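Local coordinates for ABC transporter, substrate binding protein (Agrobacterium tumefaciens, PDB 3C9H) that probably captures a solute in the periplasm and delivers it to an ABC transporter, and binds a magnesium ion, at residues Tyr107-Asp112 against Gly265-Ala270; Ala153-Phe158 against Gly231-Gly236; Thr258-Arg263 against Ala321-Val326. All blocks are in the same frame, centred on the assembly; numbering follows the deposited sequence.

Contact 1 of 3, residues Tyr107-Asp112 against Gly265-Ala270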
# COMPACT_ATOMS: atom_id res chain seq x y z
N TYR A 107 20.49 4.64 -1.13
CA TYR A 107 19.76 5.51 -0.22
C TYR A 107 19.29 4.82 1.07
O TYR A 107 18.78 5.49 1.97
CB TYR A 107 18.59 6.21 -0.95
CG TYR A 107 19.05 7.20 -1.99
CD1 TYR A 107 19.27 8.54 -1.66
CD2 TYR A 107 19.30 6.80 -3.30
CE1 TYR A 107 19.74 9.45 -2.61
CE2 TYR A 107 19.76 7.72 -4.27
CZ TYR A 107 19.98 9.03 -3.91
OH TYR A 107 20.42 9.92 -4.86
N ALA A 108 19.46 3.50 1.15
CA ALA A 108 19.18 2.75 2.35
C ALA A 108 20.49 2.27 2.98
O ALA A 108 21.58 2.39 2.39
CB ALA A 108 18.26 1.57 2.04
N GLN A 109 20.39 1.75 4.20
CA GLN A 109 21.51 1.07 4.84
C GLN A 109 21.00 -0.26 5.42
O GLN A 109 19.83 -0.41 5.74
CB GLN A 109 22.17 1.95 5.91
CG GLN A 109 21.26 2.41 7.04
CD GLN A 109 22.01 3.20 8.09
OE1 GLN A 109 22.79 2.64 8.84
NE2 GLN A 109 21.80 4.51 8.13
N ARG A 110 21.92 -1.22 5.53
CA ARG A 110 21.62 -2.57 5.96
C ARG A 110 21.18 -2.55 7.41
O ARG A 110 21.71 -1.80 8.25
CB ARG A 110 22.86 -3.47 5.77
CG ARG A 110 22.66 -4.92 6.05
CD ARG A 110 23.97 -5.73 5.78
NE ARG A 110 23.77 -7.18 5.86
CZ ARG A 110 23.60 -7.98 4.81
NH1 ARG A 110 23.58 -7.51 3.56
NH2 ARG A 110 23.44 -9.28 5.01
N SER A 111 20.21 -3.41 7.71
CA SER A 111 19.71 -3.57 9.06
C SER A 111 19.77 -5.04 9.44
O SER A 111 18.87 -5.81 9.09
CB SER A 111 18.26 -3.09 9.15
OG SER A 111 18.18 -1.71 8.95
N ASP A 112 20.83 -5.41 10.16
CA ASP A 112 21.04 -6.79 10.60
C ASP A 112 20.40 -6.96 11.94
O ASP A 112 20.98 -6.57 12.97
CB ASP A 112 22.53 -7.12 10.70
CG ASP A 112 23.20 -7.17 9.36
OD1 ASP A 112 22.54 -7.56 8.39
OD2 ASP A 112 24.40 -6.83 9.29
N GLY A 265 9.67 -1.65 4.58
CA GLY A 265 10.39 -0.83 5.51
C GLY A 265 11.89 -0.90 5.30
O GLY A 265 12.44 -1.95 5.01
N LEU A 266 12.53 0.24 5.47
CA LEU A 266 14.01 0.37 5.39
C LEU A 266 14.45 1.58 6.21
O LEU A 266 13.65 2.45 6.50
CB LEU A 266 14.48 0.48 3.94
CG LEU A 266 14.01 1.69 3.11
CD1 LEU A 266 14.86 2.93 3.44
CD2 LEU A 266 14.03 1.39 1.56
N VAL A 267 15.73 1.58 6.61
CA VAL A 267 16.37 2.67 7.31
C VAL A 267 17.23 3.39 6.29
O VAL A 267 18.13 2.77 5.71
CB VAL A 267 17.28 2.15 8.45
CG1 VAL A 267 18.12 3.30 9.04
CG2 VAL A 267 16.44 1.44 9.51
N PRO A 268 16.93 4.66 6.02
CA PRO A 268 17.73 5.46 5.12
C PRO A 268 19.21 5.58 5.55
O PRO A 268 19.54 5.66 6.73
CB PRO A 268 17.02 6.83 5.14
CG PRO A 268 15.57 6.50 5.51
CD PRO A 268 15.77 5.42 6.54
N GLU A 269 20.09 5.58 4.56
CA GLU A 269 21.51 5.83 4.75
C GLU A 269 21.79 7.13 5.53
O GLU A 269 22.70 7.17 6.37
CB GLU A 269 22.18 5.90 3.38
CG GLU A 269 23.69 5.96 3.43
CD GLU A 269 24.23 7.37 3.50
OE1 GLU A 269 23.46 8.34 3.28
OE2 GLU A 269 25.46 7.52 3.75
N ALA A 270 20.99 8.17 5.27
CA ALA A 270 21.18 9.51 5.87
C ALA A 270 20.30 9.76 7.10
O ALA A 270 20.10 10.91 7.52
CB ALA A 270 20.92 10.57 4.85
O HOH W 1 19.29 8.17 2.72
O HOH W 2 17.28 -0.96 6.33
O HOH W 3 22.57 7.20 9.21

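Contact 2 of 3, residues Ala153-Phe158 against Gly231-Gly236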
# COMPACT_ATOMS: atom_id res chain seq x y z
N ALA A 153 -17.36 -9.24 -9.86
CA ALA A 153 -16.35 -9.98 -9.10
C ALA A 153 -15.09 -10.30 -9.92
O ALA A 153 -14.15 -10.89 -9.40
CB ALA A 153 -16.96 -11.27 -8.56
N THR A 154 -15.09 -9.92 -11.19
CA THR A 154 -13.96 -10.08 -12.07
C THR A 154 -13.88 -8.83 -12.92
O THR A 154 -14.81 -8.02 -12.96
CB THR A 154 -14.12 -11.30 -13.02
OG1 THR A 154 -15.13 -11.03 -13.99
CG2 THR A 154 -14.43 -12.58 -12.26
N ARG A 155 -12.77 -8.69 -13.63
CA ARG A 155 -12.58 -7.56 -14.52
C ARG A 155 -13.51 -7.59 -15.74
O ARG A 155 -13.99 -6.56 -16.16
CB ARG A 155 -11.10 -7.46 -14.91
CG ARG A 155 -10.30 -6.81 -13.78
CD ARG A 155 -8.87 -7.19 -13.75
NE ARG A 155 -8.21 -6.71 -12.54
CZ ARG A 155 -8.15 -7.38 -11.40
NH1 ARG A 155 -7.52 -6.84 -10.37
NH2 ARG A 155 -8.67 -8.59 -11.28
N ALA A 156 -13.75 -8.77 -16.29
CA ALA A 156 -14.77 -8.95 -17.32
C ALA A 156 -16.13 -8.46 -16.85
O ALA A 156 -16.79 -7.71 -17.56
CB ALA A 156 -14.86 -10.40 -17.75
N GLU A 157 -16.54 -8.88 -15.65
CA GLU A 157 -17.83 -8.46 -15.07
C GLU A 157 -17.90 -6.97 -14.79
O GLU A 157 -18.96 -6.35 -14.87
CB GLU A 157 -18.14 -9.22 -13.77
CG GLU A 157 -18.50 -10.67 -13.99
CD GLU A 157 -18.82 -11.43 -12.71
OE1 GLU A 157 -18.94 -10.82 -11.65
OE2 GLU A 157 -18.97 -12.66 -12.77
N PHE A 158 -16.76 -6.39 -14.41
CA PHE A 158 -16.70 -4.97 -14.12
C PHE A 158 -17.03 -4.20 -15.39
O PHE A 158 -17.87 -3.30 -15.38
CB PHE A 158 -15.28 -4.61 -13.63
CG PHE A 158 -15.20 -3.33 -12.85
CD1 PHE A 158 -15.01 -3.36 -11.45
CD2 PHE A 158 -15.23 -2.10 -13.48
CE1 PHE A 158 -14.89 -2.16 -10.70
CE2 PHE A 158 -15.12 -0.89 -12.76
CZ PHE A 158 -14.95 -0.91 -11.36
N GLY A 231 -15.32 1.28 -6.68
CA GLY A 231 -13.89 1.61 -6.76
C GLY A 231 -13.06 0.41 -7.18
O GLY A 231 -13.38 -0.75 -6.84
N TYR A 232 -11.98 0.68 -7.91
CA TYR A 232 -11.14 -0.35 -8.49
C TYR A 232 -9.70 -0.22 -7.96
O TYR A 232 -9.16 0.88 -7.92
CB TYR A 232 -11.14 -0.23 -10.03
CG TYR A 232 -10.20 -1.19 -10.70
CD1 TYR A 232 -10.54 -2.52 -10.85
CD2 TYR A 232 -8.96 -0.77 -11.17
CE1 TYR A 232 -9.66 -3.42 -11.43
CE2 TYR A 232 -8.07 -1.67 -11.77
CZ TYR A 232 -8.42 -2.99 -11.89
OH TYR A 232 -7.57 -3.90 -12.48
N ASN A 233 -9.09 -1.34 -7.59
CA ASN A 233 -7.71 -1.39 -7.06
C ASN A 233 -7.50 -0.64 -5.76
O ASN A 233 -6.48 0.02 -5.55
CB ASN A 233 -6.70 -0.90 -8.10
CG ASN A 233 -6.19 -2.00 -9.01
OD1 ASN A 233 -5.27 -1.77 -9.82
ND2 ASN A 233 -6.75 -3.19 -8.87
N ILE A 234 -8.46 -0.78 -4.85
CA ILE A 234 -8.44 -0.09 -3.59
C ILE A 234 -7.74 -1.00 -2.58
O ILE A 234 -7.83 -2.22 -2.69
CB ILE A 234 -9.90 0.26 -3.12
CG1 ILE A 234 -10.61 1.04 -4.24
CG2 ILE A 234 -9.90 1.05 -1.79
CD1 ILE A 234 -9.84 2.28 -4.73
N LEU A 235 -7.03 -0.40 -1.61
CA LEU A 235 -6.40 -1.16 -0.56
C LEU A 235 -7.43 -1.90 0.30
O LEU A 235 -8.28 -1.28 0.93
CB LEU A 235 -5.47 -0.28 0.28
CG LEU A 235 -4.19 0.26 -0.41
CD1 LEU A 235 -3.40 1.13 0.58
CD2 LEU A 235 -3.31 -0.88 -0.99
N GLY A 236 -7.34 -3.22 0.33
CA GLY A 236 -8.32 -4.05 1.04
C GLY A 236 -8.30 -3.83 2.53
O GLY A 236 -9.32 -3.91 3.18

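Contact 3 of 3, residues Thr258-Arg263 against Ala321-Val326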
# COMPACT_ATOMS: atom_id res chain seq x y z
N THR A 258 -6.10 -11.51 -7.89
CA THR A 258 -6.00 -10.44 -6.91
C THR A 258 -4.53 -10.09 -6.72
O THR A 258 -3.74 -10.92 -6.26
CB THR A 258 -6.65 -10.80 -5.52
OG1 THR A 258 -8.07 -10.98 -5.65
CG2 THR A 258 -6.44 -9.66 -4.51
N VAL A 259 -4.15 -8.88 -7.10
CA VAL A 259 -2.80 -8.40 -6.87
C VAL A 259 -2.61 -8.13 -5.37
O VAL A 259 -3.51 -7.61 -4.70
CB VAL A 259 -2.49 -7.15 -7.69
CG1 VAL A 259 -1.10 -6.59 -7.26
CG2 VAL A 259 -2.51 -7.49 -9.21
N VAL A 260 -1.43 -8.51 -4.85
CA VAL A 260 -1.10 -8.32 -3.44
C VAL A 260 0.21 -7.54 -3.32
O VAL A 260 1.24 -7.86 -3.97
CB VAL A 260 -1.00 -9.65 -2.68
CG1 VAL A 260 -0.64 -9.41 -1.19
CG2 VAL A 260 -2.30 -10.39 -2.79
N MET A 261 0.18 -6.52 -2.48
CA MET A 261 1.40 -5.77 -2.21
C MET A 261 1.80 -6.00 -0.79
O MET A 261 1.03 -6.51 0.02
CB MET A 261 1.23 -4.27 -2.49
CG MET A 261 0.39 -3.48 -1.48
SD MET A 261 1.10 -2.97 0.14
CE MET A 261 2.70 -2.53 -0.44
N SER A 262 3.02 -5.57 -0.48
CA SER A 262 3.55 -5.68 0.87
C SER A 262 4.22 -4.37 1.17
O SER A 262 5.05 -3.93 0.39
CB SER A 262 4.59 -6.80 0.92
OG SER A 262 4.04 -8.08 0.66
N ARG A 263 3.90 -3.73 2.30
CA ARG A 263 4.58 -2.50 2.69
C ARG A 263 6.05 -2.82 3.00
O ARG A 263 6.36 -3.81 3.69
CB ARG A 263 3.92 -1.88 3.93
CG ARG A 263 2.55 -1.34 3.64
CD ARG A 263 1.84 -0.81 4.86
NE ARG A 263 0.44 -0.73 4.50
CZ ARG A 263 -0.14 0.32 3.93
NH1 ARG A 263 0.49 1.48 3.78
NH2 ARG A 263 -1.40 0.20 3.56
N ALA A 321 -3.71 -19.60 -6.16
CA ALA A 321 -3.26 -18.90 -7.37
C ALA A 321 -4.12 -17.69 -7.77
O ALA A 321 -3.76 -17.00 -8.71
CB ALA A 321 -3.15 -19.88 -8.56
N GLN A 322 -5.24 -17.45 -7.09
CA GLN A 322 -5.97 -16.19 -7.27
C GLN A 322 -5.06 -15.00 -6.91
O GLN A 322 -5.08 -13.97 -7.59
CB GLN A 322 -7.21 -16.17 -6.37
CG GLN A 322 -8.10 -14.90 -6.42
CD GLN A 322 -9.13 -14.87 -5.27
OE1 GLN A 322 -9.84 -13.87 -5.06
NE2 GLN A 322 -9.22 -15.98 -4.53
N LEU A 323 -4.24 -15.18 -5.87
CA LEU A 323 -3.35 -14.11 -5.36
C LEU A 323 -2.11 -13.95 -6.22
O LEU A 323 -1.47 -14.94 -6.61
CB LEU A 323 -2.91 -14.40 -3.92
CG LEU A 323 -4.00 -14.62 -2.88
CD1 LEU A 323 -3.42 -14.64 -1.48
CD2 LEU A 323 -5.11 -13.59 -2.99
N ARG A 324 -1.75 -12.69 -6.49
CA ARG A 324 -0.58 -12.35 -7.28
C ARG A 324 0.32 -11.39 -6.49
O ARG A 324 0.32 -10.18 -6.75
CB ARG A 324 -1.00 -11.74 -8.63
CG ARG A 324 -1.99 -12.59 -9.45
CD ARG A 324 -1.41 -13.99 -9.73
NE ARG A 324 -1.95 -14.58 -10.96
CZ ARG A 324 -3.17 -15.08 -11.09
NH1 ARG A 324 -4.01 -15.08 -10.08
NH2 ARG A 324 -3.57 -15.58 -12.26
N PRO A 325 1.08 -11.93 -5.51
CA PRO A 325 2.00 -11.08 -4.72
C PRO A 325 3.25 -10.71 -5.48
O PRO A 325 3.53 -11.30 -6.53
CB PRO A 325 2.35 -11.93 -3.50
CG PRO A 325 2.08 -13.36 -3.92
CD PRO A 325 1.12 -13.34 -5.08
N VAL A 326 3.99 -9.75 -4.93
CA VAL A 326 5.20 -9.21 -5.55
C VAL A 326 6.41 -9.55 -4.63
O VAL A 326 6.42 -9.19 -3.44
CB VAL A 326 5.09 -7.66 -5.72
CG1 VAL A 326 6.19 -7.14 -6.60
CG2 VAL A 326 3.69 -7.27 -6.29
O HOH W 4 3.86 -8.92 -2.12

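Contact 1 of 3, residues Tyr107-Asp112 against Gly265-Ala270
A108 and P268 are paired across the two strands as an antiparallel non-hydrogen-bonded pair, CA to CA 4.1 Å, their side chains diverging, where two short pieces of chain meet at a steep angle in one lobe of a periplasmic-binding-protein fold. The end-to-end directions of the touching parts lie 118° apart, and the antiparallel pairing stays short. Two backbone bonds flank the pair: Q109 N gives its hydrogen to V267 O over 2.9 Å, and E269 N gives its own to Y107 O. P268 has no N-H to give, but its CA makes a C-H...O contact with Y107 O.

Q109 adds a third bond through its side chain. Its CG is placed between its own backbone N and carbonyl carbon (chi1 58°), which folds the otherwise extended chain back over the partner strand. NE2 thereby reaches P268 O at 2.9 Å, with the acceptor close to the amide plane, while CG rests against V267 CG1 at 3.8 Å. The other V267 branch, CG2, touches S111 OG. On the other side of the strand, A108 CB meets L266 CD1 at 3.9 Å, and helix 96-104 packs against both residues; helix 274-285 covers Q109, S111 and V267. The Y107 hydroxyl bonds D82 OD1, outside the two segments.

Three waters bridge the two segments. One joins Y107 O to A270 N, and another links Q109 NE2 with E269 O. A third gives a hydrogen to Q109 O at 2.7 Å while accepting from both S111 OG and V267 N.

Contact 2 of 3, residues Ala153-Phe158 against Gly231-Gly236
The Y232 ring sends its edge toward the face of F158, an edge-to-face aromatic pair with centroids 5.8 Å apart and planes at 73°. At the Y232 rim, R155 NE lies in the ring plane, while the end of the N233 side chain comes over one ring face, offset toward the rim. The R155 guanidinium stands almost upright to the phenol, their planes 81° apart, with Y232 OH at its edge. G231 O lies at the F158 edge, 4.4 Å from CE1.

The polar link is the bond from R155 NE to Y232 OH, 2.9 Å long and fairly straight at 160°. R155 runs extended from CG to NE, carrying its charge from the first turn of the helix across to the tyrosine. The phenol oxygen also bonds D191 OD2, so two side chains hold it in place. R155 NH2 in turn forms a salt bridge with D256 and bonds Y257 O; these partners probably fix the rotation of the buried guanidinium and balance its charge. Away from the hydroxyl the contact is apolar: F158 CZ touches Y232 CB at 4.1 Å. Both rings have CG anti to the backbone N, reaching toward one another between helix and strand.

T154 caps the helix, its OG1 accepting from E157 N at 3.1 Å, and A153 N donates to E157 OE1. Helix 155-164 thus packs by its first turn against strand 230-235 where that strand turns a corner, with a G1 beta bulge formed by N233 and I234 opposite V138. Helix 198-207 covers R155 and Y232, helix 183-194 lies on N233, and F139 of strand 135-142 meets F158 edge-to-face.

Contact 3 of 3, residues Thr258-Arg263 against Ala321-Val326
T258 and Q322 lie side by side with their side chains pointing the same way, at the start of a parallel strand pairing in the core of a periplasmic-binding-protein fold, the axes of strands 258-261 and 323-325 at 33° to each other. Q322 CG, anti to its backbone N, lies 4.0 Å from T258 OG1, whose firm partner is P254 O. Beyond them side chains alternate between the two faces of the sheet. T258, V260, L323 and P325 share one face: T258 CB meets L323 CD2 at 4.1 Å, V260 CG2 lies against L323 CB, and V260 CB faces the CB of the P325 ring. V259 and R324 occupy the other face, but R324 bends at chi2 (-57°) and its far end leads away from strand 258-261, leaving CB and CG near T258 O. With CG1 anti to the backbone N (chi1 -168°), V326 has CG2 beside that N, 3.4 Å from V260 O.

The backbones carry the polar part of the join. T258 N bonds Q322 O and T258 O receives R324 N, each at 2.7 Å, and V260 N continues to R324 O at 3.1 Å. C-H...O contacts from L323 CA to T258 O and from P325 CA to V260 O supplement this ladder. P325 brings no N-H. A water bridges the two segments, donating to S262 OG and accepting from V326 N. Further along strand 258-268, R263 NH1 bonds a citrate, probably from the crystallisation liquor.

Strand 323-325 thus lines one edge of strand 258-268, whose V259 and M261 bond the backbone of strand 135-142 on the other. Helix 183-194 lies against V259, R324 and V326, while M96 of helix 96-104 touches M261, S262 and V326.

Contacts 1 and 3 share strand 258-268: residues 258-263 take strand 323-325 as a parallel neighbour, and residues 265-270 take strand 108-109 as an antiparallel one. Their centres are 25 Å apart, so one long, broken strand runs from near the middle of the chain outward, and along the chain the two contacts interleave. Contact 2 closes before contact 3 opens, with centres 14 Å apart, and touches it where L235 CD1 packs 3.7 Å from R263 NH2. The centres of contacts 1 and 2 lie about 35 Å apart on opposite sides of the chain's centre, consistent with the two-lobed build of solute-binding proteins, which strand 258-268 probably links.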